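TRNA(Ile2) 2-agmatinylcytidine synthetase TiaS (Archaeoglobus fulgidus, PDB 5XOB) uses ATP to join agmatine to the wobble cytidine C34 of its isoleucine tRNA, forming 2-agmatinylcytidine and switching codon reading from AUG to AUA. Local coordinates at residues L42-P50 / D110-Q118; R173-D184 / V195-P206. All coordinates share one frame; numbering follows the deposited sequence.

Contact 1: residues L42-P50 / D110-Q118; sequences LIRLNPTIP and DKAIKDVLQ
N46 carries both hydrogen bonds of this contact, one from its backbone and one from its side chain; one ends on a carbonyl in the last turn of helix 106-114, the other on the residue just beyond it. Its N lies 3.1 Å from A112 O and reaches that oxygen in the carbonyl plane, on a lone pair. The amide ND2 is 2.9 Å from D115 O with an N-H...O angle of 174°; the acceptor lies in the amide plane, whereas ND2 stands above the carbonyl plane of D115. CG is anti to the backbone N (chi1 -169°), which swings the amide toward the chain leaving the helix. The other end of the amide, OD1, accepts from T48 N at 3.0 Å, an Asx turn inside the type I turn N46-I49. ND2 also donates to Y264 O, so both ends of the amide are engaged, which probably fixes its flip. Between the two bonds, N46 CA comes 3.2 Å from I113 O as a CA-H...O contact.

Apolar groups continue on both flanks. L45 CD2 rests 4.0 Å from I113 CG1, the two side chains crossing at about a right angle, and also touches A112 CB. I43 CG2 meets the CD1 end of I113, while I49 CD1 and V116 CG2 approach to 3.8 Å. A147 of helix 141-150 touches both L45 and A112.

A112 O and D115 O each accept an N-H from one asparagine, consistent with N46 closing off the helix end and tying it to the loop after strand 35-44; the L45 side chain is about 6 Å from the bound magnesium ion.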
loop_
_atom_site.group_PDB
_atom_site.type_symbol
_atom_site.label_atom_id
_atom_site.label_comp_id
_atom_site.label_asym_id
_atom_site.label_seq_id
_atom_site.Cartn_x
_atom_site.Cartn_y
_atom_site.Cartn_z
ATOM N N LEU A 42 12.265 3.135 7.559
ATOM C CA LEU A 42 11.367 3.970 6.771
ATOM C C LEU A 42 9.928 3.585 7.114
ATOM O O LEU A 42 9.456 2.510 6.739
ATOM C CB LEU A 42 11.617 3.753 5.284
ATOM C CG LEU A 42 11.064 4.771 4.281
ATOM C CD1 LEU A 42 10.883 4.089 2.933
ATOM C CD2 LEU A 42 9.754 5.434 4.700
ATOM N N ILE A 43 9.235 4.483 7.811
ATOM C CA ILE A 43 7.899 4.224 8.357
ATOM C C ILE A 43 6.828 5.029 7.614
ATOM O O ILE A 43 6.736 6.236 7.791
ATOM C CB ILE A 43 7.855 4.607 9.857
ATOM C CG1 ILE A 43 8.964 3.883 10.644
ATOM C CG2 ILE A 43 6.484 4.332 10.459
ATOM C CD1 ILE A 43 8.923 2.371 10.604
ATOM N N ARG A 44 6.021 4.359 6.792
ATOM C CA ARG A 44 4.865 5.002 6.153
ATOM C C ARG A 44 3.693 5.163 7.126
ATOM O O ARG A 44 3.360 4.246 7.880
ATOM C CB ARG A 44 4.385 4.203 4.942
ATOM C CG ARG A 44 5.397 4.092 3.824
ATOM C CD ARG A 44 5.551 5.389 3.043
ATOM N NE ARG A 44 6.544 5.230 1.980
ATOM C CZ ARG A 44 7.006 6.200 1.198
ATOM N NH1 ARG A 44 6.585 7.450 1.338
ATOM N NH2 ARG A 44 7.913 5.907 0.268
ATOM N N LEU A 45 3.050 6.324 7.077
ATOM C CA LEU A 45 1.972 6.652 8.001
ATOM C C LEU A 45 0.634 6.592 7.283
ATOM O O LEU A 45 0.570 6.149 6.135
ATOM C CB LEU A 45 2.208 8.035 8.603
ATOM C CG LEU A 45 3.625 8.256 9.136
ATOM C CD1 LEU A 45 3.766 9.694 9.595
ATOM C CD2 LEU A 45 3.971 7.295 10.266
ATOM N N ASN A 46 -0.431 7.007 7.972
ATOM C CA ASN A 46 -1.769 6.994 7.395
ATOM C C ASN A 46 -1.716 7.495 5.960
ATOM O O ASN A 46 -1.460 8.673 5.721
ATOM C CB ASN A 46 -2.722 7.855 8.224
ATOM C CG ASN A 46 -4.171 7.661 7.825
ATOM O OD1 ASN A 46 -4.471 7.266 6.704
ATOM N ND2 ASN A 46 -5.078 7.933 8.751
ATOM N N PRO A 47 -1.946 6.601 4.993
ATOM C CA PRO A 47 -1.806 6.982 3.594
ATOM C C PRO A 47 -2.973 7.805 3.044
ATOM O O PRO A 47 -2.975 8.132 1.859
ATOM C CB PRO A 47 -1.730 5.629 2.880
ATOM C CG PRO A 47 -2.555 4.729 3.723
ATOM C CD PRO A 47 -2.349 5.191 5.138
ATOM N N THR A 48 -3.948 8.143 3.885
ATOM C CA THR A 48 -5.120 8.886 3.434
ATOM C C THR A 48 -4.976 10.402 3.594
ATOM O O THR A 48 -5.704 11.155 2.941
ATOM C CB THR A 48 -6.395 8.433 4.179
ATOM O OG1 THR A 48 -6.238 8.636 5.588
ATOM C CG2 THR A 48 -6.686 6.968 3.914
ATOM N N ILE A 49 -4.045 10.852 4.438
ATOM C CA ILE A 49 -3.987 12.273 4.802
ATOM C C ILE A 49 -3.558 13.097 3.588
ATOM O O ILE A 49 -2.614 12.725 2.890
ATOM C CB ILE A 49 -3.046 12.559 5.996
ATOM C CG1 ILE A 49 -3.313 11.604 7.167
ATOM C CG2 ILE A 49 -3.217 13.996 6.483
ATOM C CD1 ILE A 49 -4.738 11.612 7.684
ATOM N N PRO A 50 -4.267 14.211 3.321
ATOM C CA PRO A 50 -3.973 14.991 2.110
ATOM C C PRO A 50 -2.643 15.757 2.163
ATOM O O PRO A 50 -2.456 16.623 3.020
ATOM C CB PRO A 50 -5.171 15.948 1.998
ATOM C CG PRO A 50 -5.795 15.990 3.354
ATOM C CD PRO A 50 -5.466 14.698 4.035
ATOM N N ASP A 110 1.505 3.840 16.282
ATOM C CA ASP A 110 0.296 3.118 15.860
ATOM C C ASP A 110 -0.786 4.048 15.348
ATOM O O ASP A 110 -1.332 3.854 14.263
ATOM C CB ASP A 110 -0.288 2.321 17.032
ATOM C CG ASP A 110 0.020 0.839 16.951
ATOM O OD1 ASP A 110 1.182 0.469 16.644
ATOM O OD2 ASP A 110 -0.911 0.043 17.215
ATOM N N LYS A 111 -1.093 5.053 16.161
ATOM C CA LYS A 111 -2.142 6.023 15.864
ATOM C C LYS A 111 -1.797 6.875 14.644
ATOM O O LYS A 111 -2.670 7.230 13.855
ATOM C CB LYS A 111 -2.359 6.923 17.078
ATOM C CG LYS A 111 -3.571 7.827 16.989
ATOM C CD LYS A 111 -3.732 8.614 18.278
ATOM C CE LYS A 111 -4.977 9.487 18.271
ATOM N NZ LYS A 111 -4.953 10.478 19.385
ATOM N N ALA A 112 -0.520 7.208 14.495
ATOM C CA ALA A 112 -0.063 7.939 13.322
ATOM C C ALA A 112 -0.244 7.125 12.043
ATOM O O ALA A 112 -0.544 7.675 10.982
ATOM C CB ALA A 112 1.393 8.333 13.491
ATOM N N ILE A 113 -0.080 5.813 12.155
ATOM C CA ILE A 113 -0.145 4.928 10.998
ATOM C C ILE A 113 -1.589 4.612 10.642
ATOM O O ILE A 113 -1.926 4.511 9.465
ATOM C CB ILE A 113 0.647 3.627 11.250
ATOM C CG1 ILE A 113 2.115 3.970 11.517
ATOM C CG2 ILE A 113 0.554 2.684 10.054
ATOM C CD1 ILE A 113 2.960 2.800 11.961
ATOM N N LYS A 114 -2.440 4.474 11.655
ATOM C CA LYS A 114 -3.823 4.032 11.443
ATOM C C LYS A 114 -4.869 5.144 11.470
ATOM O O LYS A 114 -5.979 4.972 10.951
ATOM C CB LYS A 114 -4.183 2.974 12.482
ATOM C CG LYS A 114 -3.503 1.649 12.211
ATOM C CD LYS A 114 -3.895 0.594 13.225
ATOM C CE LYS A 114 -3.256 -0.737 12.875
ATOM N NZ LYS A 114 -3.634 -1.814 13.827
ATOM N N ASP A 115 -4.509 6.285 12.044
ATOM C CA ASP A 115 -5.490 7.278 12.416
ATOM C C ASP A 115 -5.005 8.673 12.068
ATOM O O ASP A 115 -4.073 8.841 11.279
ATOM C CB ASP A 115 -5.740 7.157 13.920
ATOM C CG ASP A 115 -7.211 7.117 14.267
ATOM O OD1 ASP A 115 -7.831 6.051 14.056
ATOM O OD2 ASP A 115 -7.740 8.139 14.762
ATOM N N VAL A 116 -5.664 9.669 12.652
ATOM C CA VAL A 116 -5.302 11.060 12.486
ATOM C C VAL A 116 -4.769 11.601 13.806
ATOM O O VAL A 116 -5.296 11.301 14.879
ATOM C CB VAL A 116 -6.521 11.889 12.047
ATOM C CG1 VAL A 116 -6.165 13.368 11.943
ATOM C CG2 VAL A 116 -7.064 11.375 10.720
ATOM N N LEU A 117 -3.727 12.416 13.701
ATOM C CA LEU A 117 -3.051 12.997 14.849
ATOM C C LEU A 117 -2.970 14.512 14.742
ATOM O O LEU A 117 -2.921 15.069 13.645
ATOM C CB LEU A 117 -1.637 12.439 14.933
ATOM C CG LEU A 117 -1.404 11.421 16.035
ATOM C CD1 LEU A 117 -0.134 10.638 15.763
ATOM C CD2 LEU A 117 -1.318 12.145 17.366
ATOM N N GLN A 118 -2.930 15.168 15.895
ATOM C CA GLN A 118 -2.793 16.610 15.953
ATOM C C GLN A 118 -1.380 16.943 16.415
ATOM O O GLN A 118 -0.739 16.141 17.104
ATOM C CB GLN A 118 -3.838 17.195 16.909
ATOM C CG GLN A 118 -5.280 16.862 16.523
ATOM C CD GLN A 118 -6.286 17.199 17.617
ATOM O OE1 GLN A 118 -6.137 16.772 18.764
ATOM N NE2 GLN A 118 -7.329 17.954 17.263
#

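Contact 2: residues R173-D184 / V195-P206; sequences REYDEESFFDMD and VDWCNDVVVCIP
F181 and W197 both hold CG anti to their own carbonyl carbon (chi1 -79° and -65°), and their rings slide past each other in opposite directions, with planes at 59° and centroids 4.8 Å apart. This oblique pairing puts F181 CD1 over one face of the indole, while V195 CG2 lies over a face of the F181 ring. D184, its CG anti to the backbone N, accepts a bent hydrogen bond from W197 NE1 at 2.7 Å, nearly along the C-O axis of OD2 and close to the indole plane; R420 forms a salt bridge to the same oxygen. A leucine in place of W197 would probably leave D184 without its indole donor and uncover one side of F181.

I205 CD1 sits over the centre of the Y175 ring, 3.6 Å from the centroid, and over a face of F180 nearer the rim. C204 SG approaches F180 CD1 obliquely at 3.7 Å. P206 O lies over one face of the R173 guanidinium without hydrogen-bonding NE, while NH1 packs on P206 CG (3.6 Å) and donates to V212 O.

Helix 177-187, capped where D176 OD1 accepts from S179 N, lies against the weakly bonded hairpin 195-196/201-202, where D200 and V201 both face D196 in a G1 bulge; helix 221-230 touches M183, and strand 212-218 touches I205 and P206.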
loop_
_atom_site.group_PDB
_atom_site.type_symbol
_atom_site.label_atom_id
_atom_site.label_comp_id
_atom_site.label_asym_id
_atom_site.label_seq_id
_atom_site.Cartn_x
_atom_site.Cartn_y
_atom_site.Cartn_z
ATOM N N ARG A 173 15.430 10.110 -16.095
ATOM C CA ARG A 173 16.331 9.037 -15.686
ATOM C C ARG A 173 16.767 8.180 -16.875
ATOM O O ARG A 173 16.036 8.051 -17.860
ATOM C CB ARG A 173 15.652 8.146 -14.648
ATOM C CG ARG A 173 15.188 8.885 -13.411
ATOM C CD ARG A 173 13.673 9.031 -13.316
ATOM N NE ARG A 173 13.338 9.918 -12.205
ATOM C CZ ARG A 173 13.523 9.620 -10.921
ATOM N NH1 ARG A 173 14.017 8.439 -10.557
ATOM N NH2 ARG A 173 13.210 10.507 -9.986
ATOM N N GLU A 174 17.956 7.590 -16.774
ATOM C CA GLU A 174 18.446 6.645 -17.776
ATOM C C GLU A 174 18.635 5.262 -17.150
ATOM O O GLU A 174 19.323 5.113 -16.136
ATOM C CB GLU A 174 19.747 7.141 -18.391
ATOM N N TYR A 175 18.015 4.254 -17.763
ATOM C CA TYR A 175 18.055 2.883 -17.258
ATOM C C TYR A 175 17.601 1.879 -18.320
ATOM O O TYR A 175 16.800 2.203 -19.206
ATOM C CB TYR A 175 17.162 2.746 -16.017
ATOM C CG TYR A 175 15.699 3.035 -16.293
ATOM C CD1 TYR A 175 14.820 2.013 -16.660
ATOM C CD2 TYR A 175 15.195 4.334 -16.206
ATOM C CE1 TYR A 175 13.485 2.277 -16.925
ATOM C CE2 TYR A 175 13.860 4.606 -16.469
ATOM C CZ TYR A 175 13.010 3.573 -16.828
ATOM O OH TYR A 175 11.685 3.829 -17.088
ATOM N N ASP A 176 18.109 0.656 -18.210
ATOM C CA ASP A 176 17.702 -0.435 -19.085
ATOM C C ASP A 176 16.467 -1.104 -18.483
ATOM O O ASP A 176 16.551 -1.749 -17.441
ATOM C CB ASP A 176 18.854 -1.439 -19.242
ATOM C CG ASP A 176 18.544 -2.558 -20.226
ATOM O OD1 ASP A 176 17.695 -3.415 -19.911
ATOM O OD2 ASP A 176 19.174 -2.598 -21.303
ATOM N N GLU A 177 15.325 -0.926 -19.143
ATOM C CA GLU A 177 14.074 -1.578 -18.748
ATOM C C GLU A 177 14.200 -3.082 -18.551
ATOM O O GLU A 177 13.811 -3.616 -17.511
ATOM C CB GLU A 177 12.992 -1.335 -19.799
ATOM C CG GLU A 177 11.982 -0.276 -19.407
ATOM C CD GLU A 177 10.940 -0.032 -20.482
ATOM O OE1 GLU A 177 10.709 -0.930 -21.324
ATOM O OE2 GLU A 177 10.344 1.065 -20.484
ATOM N N GLU A 178 14.722 -3.760 -19.568
ATOM C CA GLU A 178 14.820 -5.215 -19.549
ATOM C C GLU A 178 15.578 -5.671 -18.309
ATOM O O GLU A 178 15.204 -6.646 -17.661
ATOM C CB GLU A 178 15.505 -5.725 -20.830
ATOM C CG GLU A 178 15.352 -7.220 -21.088
ATOM C CD GLU A 178 13.900 -7.682 -21.128
ATOM O OE1 GLU A 178 13.653 -8.878 -20.848
ATOM O OE2 GLU A 178 13.002 -6.859 -21.430
ATOM N N SER A 179 16.636 -4.934 -17.985
ATOM C CA SER A 179 17.401 -5.120 -16.757
ATOM C C SER A 179 16.537 -5.449 -15.536
ATOM O O SER A 179 16.880 -6.330 -14.746
ATOM C CB SER A 179 18.186 -3.849 -16.461
ATOM O OG SER A 179 19.241 -4.126 -15.582
ATOM N N PHE A 180 15.425 -4.731 -15.389
ATOM C CA PHE A 180 14.563 -4.852 -14.206
ATOM C C PHE A 180 13.584 -6.027 -14.273
ATOM O O PHE A 180 13.361 -6.715 -13.266
ATOM C CB PHE A 180 13.796 -3.547 -13.989
ATOM C CG PHE A 180 14.669 -2.406 -13.558
ATOM C CD1 PHE A 180 14.808 -2.089 -12.209
ATOM C CD2 PHE A 180 15.364 -1.657 -14.496
ATOM C CE1 PHE A 180 15.620 -1.040 -11.808
ATOM C CE2 PHE A 180 16.174 -0.606 -14.103
ATOM C CZ PHE A 180 16.305 -0.298 -12.756
ATOM N N PHE A 181 12.989 -6.233 -15.449
ATOM C CA PHE A 181 12.168 -7.418 -15.709
ATOM C C PHE A 181 13.004 -8.683 -15.532
ATOM O O PHE A 181 12.556 -9.647 -14.911
ATOM C CB PHE A 181 11.575 -7.376 -17.121
ATOM C CG PHE A 181 10.372 -6.479 -17.249
ATOM C CD1 PHE A 181 9.133 -6.879 -16.759
ATOM C CD2 PHE A 181 10.468 -5.240 -17.866
ATOM C CE1 PHE A 181 8.013 -6.060 -16.877
ATOM C CE2 PHE A 181 9.351 -4.414 -17.982
ATOM C CZ PHE A 181 8.123 -4.825 -17.487
ATOM N N ASP A 182 14.222 -8.669 -16.068
ATOM C CA ASP A 182 15.144 -9.796 -15.915
ATOM C C ASP A 182 15.513 -10.035 -14.464
ATOM O O ASP A 182 15.633 -11.183 -14.027
ATOM C CB ASP A 182 16.435 -9.556 -16.703
ATOM C CG ASP A 182 16.262 -9.757 -18.198
ATOM O OD1 ASP A 182 15.168 -10.184 -18.640
ATOM O OD2 ASP A 182 17.237 -9.483 -18.934
ATOM N N MET A 183 15.717 -8.946 -13.728
ATOM C CA MET A 183 16.041 -9.022 -12.307
ATOM C C MET A 183 14.872 -9.619 -11.527
ATOM O O MET A 183 15.072 -10.373 -10.566
ATOM C CB MET A 183 16.405 -7.632 -11.768
ATOM C CG MET A 183 16.581 -7.548 -10.255
ATOM S SD MET A 183 15.038 -7.371 -9.325
ATOM C CE MET A 183 14.440 -5.787 -9.914
ATOM N N ASP A 184 13.655 -9.281 -11.953
ATOM C CA ASP A 184 12.441 -9.775 -11.310
ATOM C C ASP A 184 12.259 -11.281 -11.527
ATOM O O ASP A 184 11.897 -12.011 -10.598
ATOM C CB ASP A 184 11.222 -9.014 -11.836
ATOM C CG ASP A 184 9.952 -9.347 -11.072
ATOM O OD1 ASP A 184 9.850 -8.965 -9.881
ATOM O OD2 ASP A 184 9.054 -9.981 -11.671
ATOM N N VAL A 195 7.973 -4.550 -10.674
ATOM C CA VAL A 195 7.624 -4.641 -12.088
ATOM C C VAL A 195 6.172 -5.101 -12.204
ATOM O O VAL A 195 5.700 -5.866 -11.351
ATOM C CB VAL A 195 8.581 -5.636 -12.800
ATOM C CG1 VAL A 195 7.831 -6.688 -13.608
ATOM C CG2 VAL A 195 9.594 -4.901 -13.663
ATOM N N ASP A 196 5.467 -4.630 -13.236
ATOM C CA ASP A 196 4.127 -5.140 -13.565
ATOM C C ASP A 196 4.195 -5.790 -14.926
ATOM O O ASP A 196 4.296 -5.103 -15.942
ATOM C CB ASP A 196 3.074 -4.024 -13.580
ATOM C CG ASP A 196 1.643 -4.556 -13.692
ATOM O OD1 ASP A 196 1.436 -5.784 -13.851
ATOM O OD2 ASP A 196 0.708 -3.729 -13.612
ATOM N N TRP A 197 4.141 -7.117 -14.941
ATOM C CA TRP A 197 4.250 -7.872 -16.185
ATOM C C TRP A 197 3.037 -7.635 -17.068
ATOM O O TRP A 197 3.163 -7.446 -18.277
ATOM C CB TRP A 197 4.397 -9.361 -15.892
ATOM C CG TRP A 197 5.664 -9.675 -15.192
ATOM C CD1 TRP A 197 5.843 -9.811 -13.848
ATOM C CD2 TRP A 197 6.950 -9.874 -15.794
ATOM N NE1 TRP A 197 7.160 -10.096 -13.573
ATOM C CE2 TRP A 197 7.863 -10.138 -14.749
ATOM C CE3 TRP A 197 7.418 -9.864 -17.117
ATOM C CZ2 TRP A 197 9.221 -10.390 -14.981
ATOM C CZ3 TRP A 197 8.772 -10.116 -17.350
ATOM C CH2 TRP A 197 9.656 -10.374 -16.283
ATOM N N CYS A 198 1.863 -7.637 -16.452
ATOM C CA CYS A 198 0.628 -7.433 -17.182
ATOM C C CYS A 198 0.579 -6.064 -17.866
ATOM O O CYS A 198 0.136 -5.964 -19.003
ATOM C CB CYS A 198 -0.567 -7.601 -16.241
ATOM S SG CYS A 198 -2.164 -7.565 -17.082
ATOM N N ASN A 199 1.049 -5.021 -17.186
ATOM C CA ASN A 199 0.907 -3.653 -17.696
ATOM C C ASN A 199 2.195 -3.047 -18.274
ATOM O O ASN A 199 2.200 -1.898 -18.728
ATOM C CB ASN A 199 0.326 -2.752 -16.606
ATOM C CG ASN A 199 -1.094 -3.144 -16.221
ATOM O OD1 ASN A 199 -2.059 -2.582 -16.739
ATOM N ND2 ASN A 199 -1.231 -4.117 -15.321
ATOM N N ASP A 200 3.268 -3.837 -18.275
ATOM C CA ASP A 200 4.562 -3.443 -18.839
ATOM C C ASP A 200 5.049 -2.126 -18.242
ATOM O O ASP A 200 5.270 -1.142 -18.949
ATOM C CB ASP A 200 4.493 -3.375 -20.377
ATOM C CG ASP A 200 5.796 -3.809 -21.048
ATOM O OD1 ASP A 200 6.583 -4.569 -20.439
ATOM O OD2 ASP A 200 6.029 -3.399 -22.204
ATOM N N VAL A 201 5.204 -2.124 -16.924
ATOM C CA VAL A 201 5.648 -0.947 -16.200
ATOM C C VAL A 201 6.706 -1.341 -15.186
ATOM O O VAL A 201 6.546 -2.335 -14.475
ATOM C CB VAL A 201 4.475 -0.286 -15.449
ATOM C CG1 VAL A 201 4.971 0.852 -14.567
ATOM C CG2 VAL A 201 3.426 0.220 -16.428
ATOM N N VAL A 202 7.790 -0.570 -15.128
ATOM C CA VAL A 202 8.731 -0.673 -14.017
ATOM C C VAL A 202 8.229 0.225 -12.899
ATOM O O VAL A 202 8.221 1.454 -13.015
ATOM C CB VAL A 202 10.168 -0.271 -14.384
ATOM C CG1 VAL A 202 11.082 -0.421 -13.170
ATOM C CG2 VAL A 202 10.678 -1.120 -15.538
ATOM N N VAL A 203 7.831 -0.416 -11.811
ATOM C CA VAL A 203 7.170 0.246 -10.708
ATOM C C VAL A 203 8.197 0.884 -9.772
ATOM O O VAL A 203 7.932 1.939 -9.185
ATOM C CB VAL A 203 6.297 -0.764 -9.929
ATOM C CG1 VAL A 203 5.541 -0.086 -8.794
ATOM C CG2 VAL A 203 5.316 -1.451 -10.869
ATOM N N CYS A 204 9.370 0.264 -9.645
ATOM C CA CYS A 204 10.354 0.712 -8.657
ATOM C C CYS A 204 11.075 2.010 -9.044
ATOM O O CYS A 204 11.951 2.469 -8.322
ATOM C CB CYS A 204 11.365 -0.404 -8.338
ATOM S SG CYS A 204 12.271 -1.116 -9.732
ATOM N N ILE A 205 10.689 2.607 -10.166
ATOM C CA ILE A 205 11.345 3.804 -10.674
ATOM C C ILE A 205 10.356 4.951 -10.716
ATOM O O ILE A 205 9.433 4.940 -11.529
ATOM C CB ILE A 205 11.934 3.535 -12.066
ATOM C CG1 ILE A 205 13.145 2.609 -11.898
ATOM C CG2 ILE A 205 12.306 4.839 -12.769
ATOM C CD1 ILE A 205 13.813 2.195 -13.187
ATOM N N PRO A 206 10.549 5.947 -9.837
ATOM C CA PRO A 206 9.567 7.013 -9.711
ATOM C C PRO A 206 9.548 7.972 -10.898
ATOM O O PRO A 206 10.478 7.999 -11.709
ATOM C CB PRO A 206 9.978 7.728 -8.418
ATOM C CG PRO A 206 11.423 7.436 -8.245
ATOM C CD PRO A 206 11.712 6.147 -8.954
#

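Overall arrangement
From the N terminus, the chain first runs along strand 35-44 into 42-50, then through 59 residues that include strand 57-64, helix 68-82 and strand 93-98 before 110-118 returns to close contact 1. Contact 2 follows in series, bridging only ten residues between 173-184 and 195-206; the two neither nest nor cross. Contact 1 belongs to the TCKD domain and contact 2 to the FLD domain. Their centres are 29 Å apart and their nearest atoms about 9 Å. The mixed eight-stranded sheet connects them: strand 35-44 leads into contact 1, and edge strand 212-218 flanks contact 2. Helix 141-150 of the FLD domain also touches contact 1.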